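Local structure of elongation factor 1-beta (Pyrococcus horikoshii, 2YY3) at residues F4-V9 / E86-I91; T15-N20 / F48-L53; V31-Y36 / A71-E76. The protein probably promotes the exchange of GDP for GTP on elongation factor 1-alpha, regenerating the form that delivers aminoacyl-tRNA in protein synthesis. All blocks are in the same frame, centred on the assembly; numbering follows the deposited sequence.

How the contacts relate
From the N terminus, 4-9 opens the first strand, and its partner 86-91 ends the chain, so contact 1 closes almost the whole domain and joins the central strand 6-14 to the edge strand 80-90. Contacts 2 and 3 both fall between these ends. Contact 2 brings the loop after strand 6-14 to the start of strand 51-59; contact 3 sets the turn after helix 21-31 on helix 67-76. Their segments alternate along the chain, so the two loops cross. Contacts 1 and 2 lie on opposite sides of the chain's centre, about 26 Å apart between centres, whereas contact 3 touches contact 1, the Phe4 ring packing on the backbone of Lys35 and Tyr36.

Contact 1: F4-V9 / E86-I91; sequences FNLVGV and ETVSRI
Strands 6-9 and 86-90 run antiparallel, their short axes 4.6 Å apart at 165°, pairing the first and last strands of a ferredoxin-like βαββαβ fold. Val7 and Ser89 form a hydrogen-bonded pair: Val7 N reaches Ser89 O at 2.8 Å and Ser89 N returns to Val7 O, both donors lying in the acceptor's carbonyl plane. Leu6 with Arg90 and Gly8 with Val88 are non-hydrogen-bonded pairs. On the face of Leu6, Val88 and Arg90, Leu6 CG rests against Val88 CG1 at 3.9 Å, while Leu6 CD1 lies 3.8 Å from Arg90 NH1, the two side chains running side by side. On the face of Val7, Val9 and Thr87, Val9 CG1 lies alongside Thr87 OG1, and Val7 CG1 meets Ile91 CG2 at 3.8 Å, these two side chains crossing at about a right angle. Ile91 CG1 sits between its backbone N and carbonyl carbon (chi1 54°), against Leu6 N, and CD1 continues to Leu6 O. The other edge of strand 6-14 faces strand 51-59, where Asn5 and Leu6 together oppose Gly59 in a classic beta bulge; Asn5 OD1 accepts a bond from Asp61 N in the loop that follows. At the chain end, Ile91 N donates to Asn5 O from above its carbonyl plane, at 3.0 Å. That same oxygen also takes a bond from a water, which in turn accepts from Arg90 NH1, in the guanidinium plane, at 2.6 Å.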
loop_
_atom_site.group_PDB
_atom_site.type_symbol
_atom_site.label_atom_id
_atom_site.label_comp_id
_atom_site.label_asym_id
_atom_site.label_seq_id
_atom_site.Cartn_x
_atom_site.Cartn_y
_atom_site.Cartn_z
ATOM N N PHE A 4 4.374 -13.352 -10.616
ATOM C CA PHE A 4 3.632 -12.909 -9.443
ATOM C C PHE A 4 2.245 -13.491 -9.712
ATOM O O PHE A 4 1.744 -13.375 -10.830
ATOM C CB PHE A 4 3.525 -11.380 -9.392
ATOM C CG PHE A 4 4.720 -10.692 -8.790
ATOM C CD1 PHE A 4 5.032 -10.858 -7.443
ATOM C CD2 PHE A 4 5.527 -9.867 -9.571
ATOM C CE1 PHE A 4 6.132 -10.212 -6.885
ATOM C CE2 PHE A 4 6.625 -9.220 -9.028
ATOM C CZ PHE A 4 6.932 -9.388 -7.682
ATOM N N ASN A 5 1.618 -14.121 -8.725
ATOM C CA ASN A 5 0.301 -14.678 -8.975
ATOM C C ASN A 5 -0.764 -14.116 -8.047
ATOM O O ASN A 5 -1.892 -14.624 -7.978
ATOM C CB ASN A 5 0.326 -16.210 -8.896
ATOM C CG ASN A 5 0.973 -16.730 -7.625
ATOM O OD1 ASN A 5 0.730 -16.225 -6.531
ATOM N ND2 ASN A 5 1.786 -17.762 -7.767
ATOM N N LEU A 6 -0.416 -13.036 -7.359
ATOM C CA LEU A 6 -1.341 -12.412 -6.429
ATOM C C LEU A 6 -1.136 -10.921 -6.430
ATOM O O LEU A 6 -0.035 -10.438 -6.728
ATOM C CB LEU A 6 -1.079 -12.930 -5.015
ATOM C CG LEU A 6 -2.050 -13.859 -4.284
ATOM C CD1 LEU A 6 -2.495 -14.981 -5.193
ATOM C CD2 LEU A 6 -1.361 -14.402 -3.032
ATOM N N VAL A 7 -2.202 -10.195 -6.108
ATOM C CA VAL A 7 -2.151 -8.747 -5.981
ATOM C C VAL A 7 -2.969 -8.409 -4.744
ATOM O O VAL A 7 -4.074 -8.904 -4.581
ATOM C CB VAL A 7 -2.782 -7.985 -7.189
ATOM C CG1 VAL A 7 -4.264 -8.316 -7.319
ATOM C CG2 VAL A 7 -2.630 -6.471 -6.979
ATOM N N GLY A 8 -2.416 -7.586 -3.866
ATOM C CA GLY A 8 -3.147 -7.180 -2.680
ATOM C C GLY A 8 -3.242 -5.667 -2.710
ATOM O O GLY A 8 -2.224 -4.984 -2.850
ATOM N N VAL A 9 -4.446 -5.123 -2.605
ATOM C CA VAL A 9 -4.567 -3.673 -2.648
ATOM C C VAL A 9 -4.716 -3.118 -1.240
ATOM O O VAL A 9 -5.661 -3.433 -0.524
ATOM C CB VAL A 9 -5.729 -3.220 -3.629
ATOM C CG1 VAL A 9 -6.574 -4.408 -4.030
ATOM C CG2 VAL A 9 -6.567 -2.115 -3.018
ATOM N N GLU A 86 -7.501 -4.213 1.588
ATOM C CA GLU A 86 -8.894 -4.295 1.161
ATOM C C GLU A 86 -9.257 -5.652 0.546
ATOM O O GLU A 86 -10.250 -6.255 0.926
ATOM C CB GLU A 86 -9.207 -3.173 0.162
ATOM C CG GLU A 86 -8.975 -1.759 0.682
ATOM C CD GLU A 86 -9.778 -1.443 1.937
ATOM O OE1 GLU A 86 -9.561 -2.119 2.962
ATOM O OE2 GLU A 86 -10.618 -0.517 1.899
ATOM N N THR A 87 -8.478 -6.108 -0.428
ATOM C CA THR A 87 -8.718 -7.408 -1.059
ATOM C C THR A 87 -7.441 -7.958 -1.636
ATOM O O THR A 87 -6.449 -7.233 -1.811
ATOM C CB THR A 87 -9.744 -7.365 -2.231
ATOM O OG1 THR A 87 -9.245 -6.536 -3.288
ATOM C CG2 THR A 87 -11.069 -6.823 -1.754
ATOM N N VAL A 88 -7.483 -9.252 -1.924
ATOM C CA VAL A 88 -6.361 -9.961 -2.511
ATOM C C VAL A 88 -6.908 -10.732 -3.689
ATOM O O VAL A 88 -7.996 -11.298 -3.608
ATOM C CB VAL A 88 -5.752 -10.963 -1.532
ATOM C CG1 VAL A 88 -4.622 -11.747 -2.224
ATOM C CG2 VAL A 88 -5.257 -10.230 -0.309
ATOM N N SER A 89 -6.169 -10.765 -4.787
ATOM C CA SER A 89 -6.660 -11.486 -5.937
ATOM C C SER A 89 -5.587 -12.204 -6.701
ATOM O O SER A 89 -4.426 -11.816 -6.681
ATOM C CB SER A 89 -7.392 -10.536 -6.883
ATOM O OG SER A 89 -7.632 -11.174 -8.126
ATOM N N ARG A 90 -5.988 -13.269 -7.377
ATOM C CA ARG A 90 -5.059 -14.023 -8.196
ATOM C C ARG A 90 -4.839 -13.226 -9.479
ATOM O O ARG A 90 -5.702 -12.452 -9.895
ATOM C CB ARG A 90 -5.633 -15.408 -8.517
ATOM C CG ARG A 90 -5.730 -16.301 -7.287
ATOM C CD ARG A 90 -6.035 -17.749 -7.632
ATOM N NE ARG A 90 -6.313 -18.533 -6.428
ATOM C CZ ARG A 90 -5.420 -18.810 -5.478
ATOM N NH1 ARG A 90 -4.166 -18.373 -5.580
ATOM N NH2 ARG A 90 -5.787 -19.517 -4.413
ATOM N N ILE A 91 -3.669 -13.390 -10.078
ATOM C CA ILE A 91 -3.354 -12.702 -11.316
ATOM C C ILE A 91 -2.495 -13.577 -12.205
ATOM O O ILE A 91 -2.509 -13.341 -13.431
ATOM C CB ILE A 91 -2.639 -11.352 -11.070
ATOM C CG1 ILE A 91 -1.405 -11.558 -10.191
ATOM C CG2 ILE A 91 -3.628 -10.356 -10.443
ATOM C CD1 ILE A 91 -0.582 -10.312 -10.011
ATOM O OXT ILE A 91 -1.819 -14.486 -11.665
HETATM O O HOH W 1 -2.574 -17.467 -7.431
#

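Contact 2: T15-N20 / F48-L53; sequences TDPDVN and FGLVAL
Pro17 and Leu50 meet obliquely, the outer carbons of the pyrrolidine ring laid against the branch point of the leucine. Pro17 CG comes to 3.7 Å from Leu50 CG, and the neighbouring ring carbon CD is at a similar distance from it. Leu50 holds CG anti to its carbonyl carbon (chi1 -56°), which puts this branch point against the Pro17 ring. Of its methyls, CD1 faces Pro17 CG, whereas CD2 reaches Asp16 CA at 3.9 Å. One residue earlier, Gly49 O lies 3.6 Å from Pro17 CB. Gly49, at phi 114°, brings its backbone close to the proline and leaves little room for a side chain. No hydrogen bond crosses the contact. Pro17 sits in a type I turn from Asp16 to Val19, closed by Val19 N to Asp16 O at 3.1 Å and helped by a weak bond from Asp18 N to Asp16 OD1. Leu50 also packs on Met13 of strand 6-14. Just after the turn, Asn20 is the N-cap of helix 21-31, its OD1 accepting from Glu23 N. This surface contact thus joins the first strand-to-helix loop of a ferredoxin-like fold to the hairpin loop between strands 37-45 and 51-59.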
loop_
_atom_site.group_PDB
_atom_site.type_symbol
_atom_site.label_atom_id
_atom_site.label_comp_id
_atom_site.label_asym_id
_atom_site.label_seq_id
_atom_site.Cartn_x
_atom_site.Cartn_y
_atom_site.Cartn_z
ATOM N N THR A 15 -2.896 10.911 8.133
ATOM C CA THR A 15 -3.343 11.443 9.422
ATOM C C THR A 15 -4.259 12.652 9.311
ATOM O O THR A 15 -5.195 12.793 10.083
ATOM C CB THR A 15 -2.147 11.803 10.306
ATOM O OG1 THR A 15 -1.162 12.482 9.521
ATOM C CG2 THR A 15 -1.544 10.542 10.903
ATOM N N ASP A 16 -3.992 13.528 8.352
ATOM C CA ASP A 16 -4.831 14.705 8.163
ATOM C C ASP A 16 -4.695 15.303 6.753
ATOM O O ASP A 16 -3.738 15.020 6.025
ATOM C CB ASP A 16 -4.487 15.760 9.213
ATOM C CG ASP A 16 -3.099 16.319 9.033
ATOM O OD1 ASP A 16 -2.882 17.071 8.058
ATOM O OD2 ASP A 16 -2.223 15.998 9.866
ATOM N N PRO A 17 -5.655 16.150 6.364
ATOM C CA PRO A 17 -5.747 16.841 5.072
ATOM C C PRO A 17 -4.479 17.556 4.609
ATOM O O PRO A 17 -4.193 17.640 3.413
ATOM C CB PRO A 17 -6.886 17.835 5.301
ATOM C CG PRO A 17 -7.767 17.125 6.298
ATOM C CD PRO A 17 -6.767 16.545 7.252
ATOM N N ASP A 18 -3.721 18.071 5.568
ATOM C CA ASP A 18 -2.513 18.835 5.281
ATOM C C ASP A 18 -1.291 18.029 4.859
ATOM O O ASP A 18 -0.283 18.604 4.451
ATOM C CB ASP A 18 -2.170 19.688 6.502
ATOM C CG ASP A 18 -3.387 20.420 7.063
ATOM O OD1 ASP A 18 -3.243 21.143 8.075
ATOM O OD2 ASP A 18 -4.492 20.275 6.491
ATOM N N VAL A 19 -1.382 16.706 4.946
ATOM C CA VAL A 19 -0.265 15.828 4.597
ATOM C C VAL A 19 0.200 15.931 3.143
ATOM O O VAL A 19 -0.610 15.892 2.223
ATOM C CB VAL A 19 -0.625 14.351 4.895
ATOM C CG1 VAL A 19 0.521 13.450 4.490
ATOM C CG2 VAL A 19 -0.958 14.177 6.380
ATOM N N ASN A 20 1.507 16.065 2.937
ATOM C CA ASN A 20 2.062 16.144 1.586
ATOM C C ASN A 20 1.942 14.754 0.975
ATOM O O ASN A 20 2.594 13.816 1.434
ATOM C CB ASN A 20 3.534 16.551 1.629
ATOM C CG ASN A 20 4.143 16.683 0.237
ATOM O OD1 ASN A 20 3.992 15.802 -0.611
ATOM N ND2 ASN A 20 4.841 17.785 0.004
ATOM N N PHE A 48 -13.915 15.537 2.708
ATOM C CA PHE A 48 -13.409 16.297 3.831
ATOM C C PHE A 48 -12.030 16.937 3.735
ATOM O O PHE A 48 -11.607 17.630 4.657
ATOM C CB PHE A 48 -13.536 15.423 5.069
ATOM C CG PHE A 48 -14.886 14.791 5.182
ATOM C CD1 PHE A 48 -15.128 13.526 4.643
ATOM C CD2 PHE A 48 -15.950 15.493 5.746
ATOM C CE1 PHE A 48 -16.404 12.969 4.664
ATOM C CE2 PHE A 48 -17.232 14.950 5.773
ATOM C CZ PHE A 48 -17.458 13.681 5.229
ATOM N N GLY A 49 -11.334 16.726 2.623
ATOM C CA GLY A 49 -10.021 17.325 2.472
ATOM C C GLY A 49 -8.910 16.303 2.432
ATOM O O GLY A 49 -7.790 16.619 2.031
ATOM N N LEU A 50 -9.203 15.077 2.856
ATOM C CA LEU A 50 -8.186 14.033 2.829
ATOM C C LEU A 50 -8.185 13.280 1.499
ATOM O O LEU A 50 -9.116 13.381 0.696
ATOM C CB LEU A 50 -8.406 13.025 3.959
ATOM C CG LEU A 50 -8.460 13.595 5.379
ATOM C CD1 LEU A 50 -9.921 13.716 5.837
ATOM C CD2 LEU A 50 -7.672 12.678 6.326
ATOM N N VAL A 51 -7.114 12.539 1.269
ATOM C CA VAL A 51 -7.018 11.725 0.083
ATOM C C VAL A 51 -6.338 10.406 0.424
ATOM O O VAL A 51 -5.172 10.361 0.826
ATOM C CB VAL A 51 -6.302 12.471 -1.089
ATOM C CG1 VAL A 51 -5.342 13.489 -0.555
ATOM C CG2 VAL A 51 -5.611 11.485 -1.989
ATOM N N ALA A 52 -7.121 9.337 0.298
ATOM C CA ALA A 52 -6.672 7.984 0.562
ATOM C C ALA A 52 -5.748 7.556 -0.564
ATOM O O ALA A 52 -5.870 8.032 -1.689
ATOM C CB ALA A 52 -7.860 7.060 0.631
ATOM N N LEU A 53 -4.816 6.668 -0.251
ATOM C CA LEU A 53 -3.880 6.169 -1.247
ATOM C C LEU A 53 -4.087 4.669 -1.365
ATOM O O LEU A 53 -4.230 3.980 -0.355
ATOM C CB LEU A 53 -2.437 6.481 -0.829
ATOM C CG LEU A 53 -2.094 7.976 -0.730
ATOM C CD1 LEU A 53 -0.681 8.153 -0.235
ATOM C CD2 LEU A 53 -2.261 8.639 -2.100
#

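Contact 3: V31-Y36 / A71-E76; sequences VIPEKY and AEKFEE
Tyr36 OH is gripped twice, by Ser66 N, just before helix 67-76, and by Glu69 OE1 in its first turn, and so ties to that helix the segment 31-36, whose Val31, Ile32 and Pro33 lie on Lys73 and Phe74. A type I turn from Pro33 to Tyr36, closed by Tyr36 N to Pro33 O at 3.1 Å, precedes strand 37-45. Val31 has CG1 roughly anti to its backbone N (chi1 151°), which places this methyl against the helix, 3.4 Å from Lys73 CB and close to Lys73 O. The same CG1 touches Phe74 CD1 at the ring edge. Ile32 CG1 reaches that edge further along, 3.7 Å from Phe74 CE1, so two aliphatic groups border the ring near its plane while Phe55 meets it edge-to-face. Lys73, extended beyond CG, crosses Pro33 obliquely, its CD 3.6 Å from Pro33 CG and its NZ equally near. Lys73 NZ lies 5.1 Å from Glu34 OE1, too far for a salt bridge, though the opposite charges may attract. Replacing Lys73 by an alanine would probably leave Pro33 CG without its aliphatic neighbour and Glu34 without a nearby positive charge. Phe74 also packs on Ile10, Val12 and Ala83, the helix-covered side of the four-stranded sheet, as expected of the second helix in a ferredoxin-like α+β sandwich.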
loop_
_atom_site.group_PDB
_atom_site.type_symbol
_atom_site.label_atom_id
_atom_site.label_comp_id
_atom_site.label_asym_id
_atom_site.label_seq_id
_atom_site.Cartn_x
_atom_site.Cartn_y
_atom_site.Cartn_z
ATOM N N VAL A 31 9.221 1.527 1.371
ATOM C CA VAL A 31 9.021 0.725 2.561
ATOM C C VAL A 31 8.517 -0.639 2.086
ATOM O O VAL A 31 8.452 -1.591 2.848
ATOM C CB VAL A 31 7.999 1.407 3.500
ATOM C CG1 VAL A 31 7.243 0.385 4.324
ATOM C CG2 VAL A 31 8.733 2.385 4.416
ATOM N N ILE A 32 8.168 -0.733 0.806
ATOM C CA ILE A 32 7.692 -1.995 0.244
ATOM C C ILE A 32 8.859 -2.974 0.180
ATOM O O ILE A 32 9.831 -2.745 -0.548
ATOM C CB ILE A 32 7.116 -1.827 -1.188
ATOM C CG1 ILE A 32 5.830 -0.997 -1.148
ATOM C CG2 ILE A 32 6.833 -3.201 -1.798
ATOM C CD1 ILE A 32 5.175 -0.840 -2.491
ATOM N N PRO A 33 8.771 -4.078 0.942
ATOM C CA PRO A 33 9.814 -5.097 0.980
ATOM C C PRO A 33 10.274 -5.568 -0.388
ATOM O O PRO A 33 9.520 -5.582 -1.357
ATOM C CB PRO A 33 9.178 -6.199 1.813
ATOM C CG PRO A 33 8.377 -5.420 2.797
ATOM C CD PRO A 33 7.699 -4.412 1.896
ATOM N N GLU A 34 11.539 -5.954 -0.419
ATOM C CA GLU A 34 12.263 -6.426 -1.584
ATOM C C GLU A 34 11.575 -7.418 -2.523
ATOM O O GLU A 34 11.623 -7.265 -3.738
ATOM C CB GLU A 34 13.590 -7.028 -1.096
ATOM C CG GLU A 34 14.404 -6.133 -0.103
ATOM C CD GLU A 34 14.023 -6.289 1.393
ATOM O OE1 GLU A 34 12.962 -5.803 1.833
ATOM O OE2 GLU A 34 14.809 -6.899 2.142
ATOM N N LYS A 35 10.951 -8.446 -1.964
ATOM C CA LYS A 35 10.311 -9.468 -2.781
ATOM C C LYS A 35 8.942 -9.113 -3.344
ATOM O O LYS A 35 8.401 -9.852 -4.173
ATOM C CB LYS A 35 10.219 -10.772 -1.998
ATOM C CG LYS A 35 9.596 -10.631 -0.626
ATOM C CD LYS A 35 9.707 -11.950 0.130
ATOM C CE LYS A 35 9.439 -11.769 1.609
ATOM N NZ LYS A 35 9.548 -13.074 2.329
ATOM N N TYR A 36 8.371 -8.002 -2.897
ATOM C CA TYR A 36 7.081 -7.593 -3.422
ATOM C C TYR A 36 7.302 -6.691 -4.630
ATOM O O TYR A 36 8.404 -6.205 -4.868
ATOM C CB TYR A 36 6.284 -6.850 -2.366
ATOM C CG TYR A 36 5.973 -7.688 -1.151
ATOM C CD1 TYR A 36 4.882 -8.559 -1.132
ATOM C CD2 TYR A 36 6.765 -7.596 -0.009
ATOM C CE1 TYR A 36 4.588 -9.306 0.001
ATOM C CE2 TYR A 36 6.485 -8.334 1.118
ATOM C CZ TYR A 36 5.398 -9.183 1.123
ATOM O OH TYR A 36 5.119 -9.868 2.270
ATOM N N ALA A 71 1.300 -3.821 4.895
ATOM C CA ALA A 71 0.376 -2.815 5.390
ATOM C C ALA A 71 0.945 -2.277 6.708
ATOM O O ALA A 71 0.917 -1.070 6.959
ATOM C CB ALA A 71 -1.015 -3.410 5.609
ATOM N N GLU A 72 1.473 -3.178 7.535
ATOM C CA GLU A 72 2.061 -2.805 8.825
ATOM C C GLU A 72 3.298 -1.948 8.631
ATOM O O GLU A 72 3.493 -0.964 9.337
ATOM C CB GLU A 72 2.430 -4.050 9.645
ATOM C CG GLU A 72 1.237 -4.796 10.214
ATOM C CD GLU A 72 1.634 -6.089 10.896
ATOM O OE1 GLU A 72 2.444 -6.030 11.848
ATOM O OE2 GLU A 72 1.139 -7.164 10.483
ATOM N N LYS A 73 4.147 -2.323 7.688
ATOM C CA LYS A 73 5.332 -1.523 7.425
ATOM C C LYS A 73 4.874 -0.129 6.974
ATOM O O LYS A 73 5.508 0.872 7.295
ATOM C CB LYS A 73 6.210 -2.195 6.363
ATOM C CG LYS A 73 6.827 -3.496 6.855
ATOM C CD LYS A 73 8.088 -3.883 6.087
ATOM C CE LYS A 73 8.787 -5.079 6.756
ATOM N NZ LYS A 73 10.018 -5.533 6.026
ATOM N N PHE A 74 3.752 -0.077 6.253
ATOM C CA PHE A 74 3.184 1.187 5.793
ATOM C C PHE A 74 2.766 2.032 6.988
ATOM O O PHE A 74 2.951 3.242 6.984
ATOM C CB PHE A 74 1.944 0.949 4.913
ATOM C CG PHE A 74 2.251 0.641 3.471
ATOM C CD1 PHE A 74 3.555 0.417 3.045
ATOM C CD2 PHE A 74 1.223 0.561 2.541
ATOM C CE1 PHE A 74 3.827 0.114 1.717
ATOM C CE2 PHE A 74 1.490 0.258 1.212
ATOM C CZ PHE A 74 2.792 0.036 0.800
ATOM N N GLU A 75 2.197 1.391 8.005
ATOM C CA GLU A 75 1.737 2.105 9.188
ATOM C C GLU A 75 2.852 2.688 10.054
ATOM O O GLU A 75 2.591 3.469 10.965
ATOM C CB GLU A 75 0.845 1.207 10.044
ATOM C CG GLU A 75 -0.441 0.771 9.369
ATOM C CD GLU A 75 -1.514 0.331 10.357
ATOM O OE1 GLU A 75 -1.203 -0.434 11.302
ATOM O OE2 GLU A 75 -2.680 0.741 10.178
ATOM N N GLU A 76 4.094 2.308 9.782
ATOM C CA GLU A 76 5.209 2.832 10.553
ATOM C C GLU A 76 5.620 4.176 9.962
ATOM O O GLU A 76 6.240 4.995 10.635
ATOM C CB GLU A 76 6.401 1.874 10.508
ATOM C CG GLU A 76 6.142 0.502 11.096
ATOM C CD GLU A 76 7.332 -0.434 10.913
ATOM O OE1 GLU A 76 7.814 -0.571 9.762
ATOM O OE2 GLU A 76 7.785 -1.035 11.916
#